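Local coordinates for fimbrial protein MyfA (Yersinia enterocolitica, PDB 5LND) that serves as the major structural subunit of the Myf fimbriae, assembling into long homopolymers that are a probable virulence factor of pathogenic strains, at residues Q100-V105 against D123-K128; V4-T9 against P23-V28; N39-G44 against D69-W74. One frame throughout, in Å; residues are numbered along the deposited sequence.

Contact 1: residues Q100-V105 against D123-K128; sequences QFTGRV and DISATK
Phe-101 faces Ala-126, and Gly-103 faces Ile-124, as hydrogen-bonded antiparallel pairs on two strand segments whose axes come within 4.4 Å and whose directions differ by 156°. Four backbone bonds join them, the shortest being Ile-124 N to Gly-103 O at 2.6 Å. In the intervening non-hydrogen-bonded pairs the strands close up through CA-H...O contacts, such as Ser-125 CA to Phe-101 O.

Ile-124 carries the inner face. With chi1 at 51°, its CG1 folds over the Gly-103 carbonyl, 3.2 Å from O, beside a residue with no side chain. From there CD1 reaches the edge of the Phe-101 ring, 4.2 Å from CE2, while CG2 meets Val-105 CG2 at 3.7 Å, the two branched chains crossing at about a right angle.

The other face is polar. Gln-100 extends past Thr-127, its CG 3.6 Å from Thr-127 CG2, and brings NE2 to 3.2 Å from Ser-125 OG. Water 1 bridges Arg-104 NH1 and Asp-123 OD1, whereas Arg-104 NE forms a salt bridge with Glu-106.

Residues 123-128 lie on strand 118-130, consistent with the donor strand of this self-complemented subunit. If so, its backbone would add an edge strand through side-chain-independent bonds, while Ile-124 and Ala-126 contribute apolar surface to the interior.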
# COMPACT_ATOMS: atom_id res chain seq x y z
N GLN B 100 -8.04 -2.33 7.69
CA GLN B 100 -8.33 -2.05 9.08
C GLN B 100 -7.96 -0.63 9.48
O GLN B 100 -6.90 -0.13 9.13
CB GLN B 100 -7.57 -3.03 9.97
CG GLN B 100 -7.96 -2.96 11.42
CD GLN B 100 -7.08 -3.82 12.31
OE1 GLN B 100 -5.87 -3.91 12.09
NE2 GLN B 100 -7.67 -4.43 13.32
N PHE B 101 -8.85 0.02 10.20
CA PHE B 101 -8.50 1.25 10.87
C PHE B 101 -8.52 1.01 12.37
O PHE B 101 -9.45 0.41 12.91
CB PHE B 101 -9.44 2.38 10.49
CG PHE B 101 -9.13 3.67 11.18
CD1 PHE B 101 -8.19 4.54 10.66
CD2 PHE B 101 -9.77 3.99 12.38
CE1 PHE B 101 -7.90 5.73 11.32
CE2 PHE B 101 -9.49 5.17 13.03
CZ PHE B 101 -8.56 6.04 12.51
N THR B 102 -7.47 1.48 13.03
CA THR B 102 -7.39 1.49 14.47
C THR B 102 -7.22 2.93 14.91
O THR B 102 -6.56 3.73 14.24
CB THR B 102 -6.22 0.63 14.98
OG1 THR B 102 -4.99 1.05 14.37
CG2 THR B 102 -6.46 -0.82 14.66
N GLY B 103 -7.83 3.26 16.04
CA GLY B 103 -7.71 4.60 16.57
C GLY B 103 -8.21 4.69 18.00
O GLY B 103 -8.76 3.73 18.53
N ARG B 104 -8.00 5.86 18.61
CA ARG B 104 -8.44 6.10 19.97
C ARG B 104 -9.35 7.31 20.01
O ARG B 104 -9.00 8.38 19.52
CB ARG B 104 -7.24 6.35 20.88
CG ARG B 104 -7.62 6.77 22.29
CD ARG B 104 -6.41 6.82 23.20
NE ARG B 104 -5.57 7.97 22.91
CZ ARG B 104 -4.46 7.93 22.17
NH1 ARG B 104 -4.05 6.79 21.63
NH2 ARG B 104 -3.76 9.04 21.97
N VAL B 105 -10.53 7.13 20.59
CA VAL B 105 -11.47 8.22 20.75
C VAL B 105 -11.23 8.90 22.08
O VAL B 105 -10.99 8.24 23.08
CB VAL B 105 -12.91 7.72 20.66
CG1 VAL B 105 -13.88 8.87 20.84
CG2 VAL B 105 -13.14 7.08 19.32
N ASP B 123 -10.20 2.86 22.74
CA ASP B 123 -9.74 2.42 21.43
C ASP B 123 -10.88 1.96 20.53
O ASP B 123 -11.80 1.27 20.97
CB ASP B 123 -8.79 1.24 21.56
CG ASP B 123 -7.43 1.62 22.04
OD1 ASP B 123 -7.00 2.77 21.86
OD2 ASP B 123 -6.78 0.71 22.58
N ILE B 124 -10.78 2.31 19.25
CA ILE B 124 -11.71 1.78 18.26
C ILE B 124 -10.94 0.96 17.23
O ILE B 124 -9.73 1.15 17.06
CB ILE B 124 -12.49 2.91 17.57
CG1 ILE B 124 -11.55 3.98 17.04
CG2 ILE B 124 -13.51 3.51 18.52
CD1 ILE B 124 -12.24 5.02 16.22
N SER B 125 -11.64 0.06 16.57
CA SER B 125 -11.04 -0.81 15.56
C SER B 125 -12.14 -1.40 14.68
O SER B 125 -13.17 -1.88 15.18
CB SER B 125 -10.22 -1.92 16.24
OG SER B 125 -9.51 -2.72 15.31
N ALA B 126 -11.95 -1.31 13.36
CA ALA B 126 -12.90 -1.90 12.41
C ALA B 126 -12.20 -2.23 11.10
O ALA B 126 -11.17 -1.64 10.76
CB ALA B 126 -14.08 -0.98 12.18
N THR B 127 -12.75 -3.18 10.35
CA THR B 127 -12.19 -3.54 9.06
C THR B 127 -13.25 -3.45 7.98
O THR B 127 -14.39 -3.85 8.20
CB THR B 127 -11.55 -4.95 9.06
OG1 THR B 127 -12.58 -5.93 9.24
CG2 THR B 127 -10.53 -5.09 10.17
N LYS B 128 -12.89 -2.91 6.83
CA LYS B 128 -13.81 -2.79 5.70
C LYS B 128 -13.25 -3.61 4.55
O LYS B 128 -12.04 -3.61 4.30
CB LYS B 128 -13.96 -1.32 5.31
CG LYS B 128 -14.80 -1.06 4.07
CD LYS B 128 -16.25 -1.37 4.33
CE LYS B 128 -17.07 -1.03 3.12
NZ LYS B 128 -18.45 -1.49 3.30
O HOH W 1 -4.78 4.11 22.09

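Contact 2: residues V4-T9 against P23-V28; sequences VEFKAT and PAFHLV
Phe-6 and Phe-25 are the bulky aromatic bumps between these segments, and they are slid past one another rather than stacked. Phe-6 CZ presses over one face of the Phe-25 ring, 3.4 Å from Phe-25 CG, with the planes turned 30° apart and the centroids 4.9 Å apart, so the rings barely overlap. The differing first torsions help place the rings: CG of Phe-6 is anti to its own N (chi1 -175°), whereas CG of Phe-25 stands anti to its carbonyl carbon, beside N (chi1 -66°). Phe-25 thus fills the hollow between the Phe-6 ring and Ala-8, its CD1 3.6 Å from Ala-8 CA. At the neighbouring edge atom, Phe-6 CD1, Leu-27 CB lies near the ring plane (3.8 Å), and Leu-27 CD1 in turn meets Val-4 CG1 at 3.6 Å.

The strands beneath run antiparallel, with paired backbone bonds at Glu-5 with Val-28 and Lys-7 with His-26. Against strand 81-88, Ala-24 and Phe-25 both face Phe-86 in a classic beta bulge; on this side Thr-9 N still bonds Ala-24 O at 2.9 Å, but approaches from above the carbonyl plane. Thr-9 fits its methyl against the bulged backbone, with CG2 3.7 Å from Phe-25 C, and its OG1 is hydrogen-bonded to Asn-11.

Glu-5, Lys-7 and His-26, together with Val-28, occupy the other face. The contact is accordingly two-sided: an aromatic and aliphatic surface, against which Ala-126 also packs, is turned to the sandwich interior, while mostly polar groups line the outside.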
# COMPACT_ATOMS: atom_id res chain seq x y z
N VAL B 4 -18.92 4.61 22.63
CA VAL B 4 -18.50 4.82 21.24
C VAL B 4 -18.96 3.64 20.41
O VAL B 4 -18.97 2.52 20.90
CB VAL B 4 -16.96 4.93 21.14
CG1 VAL B 4 -16.53 5.23 19.72
CG2 VAL B 4 -16.45 6.01 22.06
N GLU B 5 -19.39 3.88 19.18
CA GLU B 5 -19.55 2.76 18.25
C GLU B 5 -18.88 3.06 16.93
O GLU B 5 -19.07 4.13 16.36
CB GLU B 5 -21.02 2.40 18.01
CG GLU B 5 -21.22 1.33 16.91
CD GLU B 5 -20.74 -0.09 17.29
OE1 GLU B 5 -19.56 -0.28 17.66
OE2 GLU B 5 -21.55 -1.03 17.18
N PHE B 6 -18.10 2.10 16.44
CA PHE B 6 -17.36 2.26 15.20
C PHE B 6 -17.48 0.98 14.37
O PHE B 6 -17.03 -0.08 14.79
CB PHE B 6 -15.90 2.55 15.52
CG PHE B 6 -15.07 2.85 14.32
CD1 PHE B 6 -15.28 4.00 13.59
CD2 PHE B 6 -14.06 1.99 13.93
CE1 PHE B 6 -14.51 4.29 12.48
CE2 PHE B 6 -13.28 2.27 12.83
CZ PHE B 6 -13.51 3.43 12.11
N LYS B 7 -18.10 1.10 13.20
CA LYS B 7 -18.37 -0.06 12.36
C LYS B 7 -18.06 0.27 10.93
O LYS B 7 -18.12 1.43 10.53
CB LYS B 7 -19.84 -0.45 12.46
CG LYS B 7 -20.30 -0.85 13.83
CD LYS B 7 -21.64 -1.56 13.79
CE LYS B 7 -22.70 -0.71 13.12
NZ LYS B 7 -24.07 -1.25 13.35
N ALA B 8 -17.71 -0.74 10.15
CA ALA B 8 -17.59 -0.57 8.71
C ALA B 8 -19.00 -0.36 8.19
O ALA B 8 -19.96 -0.89 8.76
CB ALA B 8 -16.94 -1.79 8.07
N THR B 9 -19.14 0.40 7.12
CA THR B 9 -20.46 0.65 6.56
C THR B 9 -20.95 -0.53 5.73
O THR B 9 -20.22 -1.49 5.52
CB THR B 9 -20.48 1.89 5.70
OG1 THR B 9 -19.45 1.80 4.72
CG2 THR B 9 -20.28 3.14 6.56
N PRO B 23 -18.33 5.75 1.33
CA PRO B 23 -18.38 5.43 2.76
C PRO B 23 -17.67 4.13 3.11
O PRO B 23 -17.81 3.13 2.41
CB PRO B 23 -19.88 5.31 3.04
CG PRO B 23 -20.51 6.19 2.01
CD PRO B 23 -19.67 5.99 0.78
N ALA B 24 -16.90 4.15 4.19
CA ALA B 24 -16.15 2.98 4.62
C ALA B 24 -16.40 2.64 6.08
O ALA B 24 -16.50 1.47 6.44
CB ALA B 24 -14.66 3.19 4.37
N PHE B 25 -16.46 3.67 6.92
CA PHE B 25 -16.68 3.48 8.35
C PHE B 25 -17.70 4.47 8.89
O PHE B 25 -17.83 5.58 8.37
CB PHE B 25 -15.38 3.67 9.14
CG PHE B 25 -14.32 2.63 8.87
CD1 PHE B 25 -14.51 1.31 9.23
CD2 PHE B 25 -13.12 3.00 8.29
CE1 PHE B 25 -13.53 0.36 8.98
CE2 PHE B 25 -12.14 2.06 8.05
CZ PHE B 25 -12.35 0.74 8.40
N HIS B 26 -18.41 4.06 9.93
CA HIS B 26 -19.32 4.96 10.63
C HIS B 26 -19.00 4.98 12.11
O HIS B 26 -18.81 3.93 12.73
CB HIS B 26 -20.76 4.54 10.41
CG HIS B 26 -21.76 5.47 11.05
ND1 HIS B 26 -22.00 6.74 10.59
CD2 HIS B 26 -22.58 5.29 12.11
CE1 HIS B 26 -22.93 7.31 11.33
NE2 HIS B 26 -23.29 6.46 12.27
N LEU B 27 -18.94 6.19 12.67
CA LEU B 27 -18.55 6.38 14.06
C LEU B 27 -19.63 7.12 14.83
O LEU B 27 -20.21 8.07 14.31
CB LEU B 27 -17.25 7.19 14.12
CG LEU B 27 -16.88 7.77 15.49
CD1 LEU B 27 -16.47 6.69 16.44
CD2 LEU B 27 -15.77 8.78 15.33
N VAL B 28 -19.90 6.68 16.05
CA VAL B 28 -20.84 7.37 16.93
C VAL B 28 -20.23 7.60 18.30
O VAL B 28 -19.90 6.64 19.00
CB VAL B 28 -22.15 6.59 17.09
CG1 VAL B 28 -23.11 7.35 17.97
CG2 VAL B 28 -22.78 6.33 15.74

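Contact 3: residues N39-G44 against D69-W74; sequences NVRPTG and DNDHWW
Arg-41 runs side by side with His-72, pointing the same way. Its CB lies 4.2 Å from His-72 CB, and CG continues over the same methylene group. The chain stays extended to NE, which leaves the pair to form a salt bridge with Glu-106. Beyond it the guanidinium lies obliquely over the rim of the imidazole, the planes 33° apart: CZ and NH2 approach CE1, and NH1 stands 3.3 Å above the ring plane. NH1 also donates to water 3, which makes a weak bond to Asp-71 OD2.

His-72 is held on both nitrogens. Its ND1 donates to Asp-71 OD1 at 2.7 Å, meeting the carboxylate on its syn side, and NE2 shares water 2 with Asn-39 OD1. These partners lie near the ring plane and should fix its rotation; the carboxylate probably also offsets the nearby arginine charge.

Two backbone bonds, Val-40 N to Trp-73 O at 2.8 Å and Trp-73 N to Val-40 O at 2.9 Å, join the strands. Pro-42 CD packs against Asp-71 O and His-72, while CG reaches Trp-73 CZ3 at 4.0 Å, the two side chains crossing at about a right angle; the indole also packs edge-to-face with Trp-68 and Phe-86.

Residues 69-72 make the tight turn joining strand 67-69 to strand 72-75, so the arrangement is a small antiparallel hairpin added to strand 37-52 of the Ig-like sandwich.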
# COMPACT_ATOMS: atom_id res chain seq x y z
N ASN B 39 -11.82 13.97 20.23
CA ASN B 39 -10.71 13.69 19.34
C ASN B 39 -10.88 12.29 18.77
O ASN B 39 -11.37 11.40 19.45
CB ASN B 39 -9.39 13.78 20.10
CG ASN B 39 -9.03 15.20 20.46
OD1 ASN B 39 -9.31 16.13 19.70
ND2 ASN B 39 -8.40 15.39 21.61
N VAL B 40 -10.51 12.10 17.50
CA VAL B 40 -10.34 10.76 16.96
C VAL B 40 -8.90 10.68 16.48
O VAL B 40 -8.53 11.33 15.51
CB VAL B 40 -11.33 10.45 15.82
CG1 VAL B 40 -11.23 8.98 15.41
CG2 VAL B 40 -12.74 10.77 16.23
N ARG B 41 -8.09 9.90 17.19
CA ARG B 41 -6.66 9.81 16.91
C ARG B 41 -6.26 8.46 16.32
O ARG B 41 -6.38 7.43 16.99
CB ARG B 41 -5.86 10.02 18.19
CG ARG B 41 -6.22 11.28 18.97
CD ARG B 41 -5.15 11.55 19.99
NE ARG B 41 -5.30 12.84 20.65
CZ ARG B 41 -4.54 13.89 20.39
NH1 ARG B 41 -3.59 13.77 19.48
NH2 ARG B 41 -4.72 15.04 21.01
N PRO B 42 -5.74 8.46 15.09
CA PRO B 42 -5.28 7.22 14.45
C PRO B 42 -4.17 6.54 15.24
O PRO B 42 -3.33 7.23 15.82
CB PRO B 42 -4.73 7.70 13.10
CG PRO B 42 -5.42 8.99 12.83
CD PRO B 42 -5.62 9.63 14.19
N THR B 43 -4.15 5.22 15.26
CA THR B 43 -3.12 4.51 16.00
C THR B 43 -2.52 3.37 15.18
O THR B 43 -3.16 2.86 14.26
CB THR B 43 -3.64 3.95 17.36
OG1 THR B 43 -4.52 2.84 17.14
CG2 THR B 43 -4.36 5.04 18.20
N GLY B 44 -1.30 2.99 15.51
CA GLY B 44 -0.66 1.86 14.86
C GLY B 44 -0.42 2.03 13.38
O GLY B 44 0.16 3.02 12.94
N ASP B 69 -6.30 18.23 12.63
CA ASP B 69 -5.21 18.97 13.22
C ASP B 69 -3.96 18.11 13.12
O ASP B 69 -3.75 17.19 13.92
CB ASP B 69 -5.54 19.32 14.67
CG ASP B 69 -4.41 20.05 15.37
OD1 ASP B 69 -3.45 20.47 14.70
OD2 ASP B 69 -4.49 20.21 16.60
N ASN B 70 -3.16 18.38 12.09
CA ASN B 70 -1.87 17.72 11.89
C ASN B 70 -1.91 16.19 11.74
O ASN B 70 -1.43 15.65 10.75
CB ASN B 70 -0.93 18.11 13.03
CG ASN B 70 0.37 18.70 12.54
OD1 ASN B 70 1.41 18.52 13.17
ND2 ASN B 70 0.33 19.40 11.42
N ASP B 71 -2.48 15.49 12.73
CA ASP B 71 -2.41 14.03 12.73
C ASP B 71 -3.68 13.32 13.22
O ASP B 71 -3.70 12.10 13.35
CB ASP B 71 -1.23 13.57 13.59
CG ASP B 71 -1.37 13.97 15.04
OD1 ASP B 71 -2.22 14.83 15.35
OD2 ASP B 71 -0.64 13.43 15.89
N HIS B 72 -4.74 14.08 13.49
CA HIS B 72 -5.96 13.48 14.04
C HIS B 72 -7.17 14.33 13.74
O HIS B 72 -7.05 15.49 13.34
CB HIS B 72 -5.83 13.26 15.55
CG HIS B 72 -5.78 14.53 16.35
ND1 HIS B 72 -4.61 15.22 16.58
CD2 HIS B 72 -6.76 15.23 16.96
CE1 HIS B 72 -4.87 16.29 17.31
NE2 HIS B 72 -6.17 16.32 17.55
N TRP B 73 -8.35 13.75 13.93
CA TRP B 73 -9.57 14.50 13.73
C TRP B 73 -10.06 15.03 15.07
O TRP B 73 -9.76 14.46 16.11
CB TRP B 73 -10.65 13.65 13.08
CG TRP B 73 -10.37 13.28 11.65
CD1 TRP B 73 -10.61 14.03 10.54
CD2 TRP B 73 -9.81 12.05 11.18
NE1 TRP B 73 -10.24 13.34 9.41
CE2 TRP B 73 -9.74 12.12 9.78
CE3 TRP B 73 -9.36 10.89 11.82
CZ2 TRP B 73 -9.23 11.08 9.00
CZ3 TRP B 73 -8.87 9.86 11.05
CH2 TRP B 73 -8.80 9.96 9.66
N TRP B 74 -10.79 16.13 15.03
CA TRP B 74 -11.34 16.71 16.24
C TRP B 74 -12.58 17.50 15.89
O TRP B 74 -12.81 17.85 14.74
CB TRP B 74 -10.32 17.61 16.91
CG TRP B 74 -10.00 18.83 16.13
CD1 TRP B 74 -9.18 18.92 15.05
CD2 TRP B 74 -10.50 20.16 16.36
NE1 TRP B 74 -9.13 20.21 14.59
CE2 TRP B 74 -9.93 20.99 15.38
CE3 TRP B 74 -11.36 20.72 17.30
CZ2 TRP B 74 -10.21 22.36 15.31
CZ3 TRP B 74 -11.64 22.07 17.23
CH2 TRP B 74 -11.05 22.88 16.25
O HOH W 2 -7.51 18.28 18.75
O HOH W 3 -2.93 12.20 17.23

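Overall arrangement
Contacts 1 and 3 belong to the same sheet, where strands 97-108 and 37-52 are neighbours joined by backbone bonds such as Arg-104 N to Arg-41 O. Contact 2 lies in the facing sheet, its centre about 9 Å from that of contact 1 and about 15 Å from that of contact 3. Ala-126 packs on Phe-6 and Phe-25, and Leu-27 on Val-40, so all three share the apolar interior. Lys-128 further ties contact 1 to Thr-9. Contacts 1 and 2 each bury one apolar face and carry mostly polar groups outside. Most touching residues of contact 3 are buried, but its polar group of arginine, histidine and aspartate reaches the solvent-facing border through Asp-71.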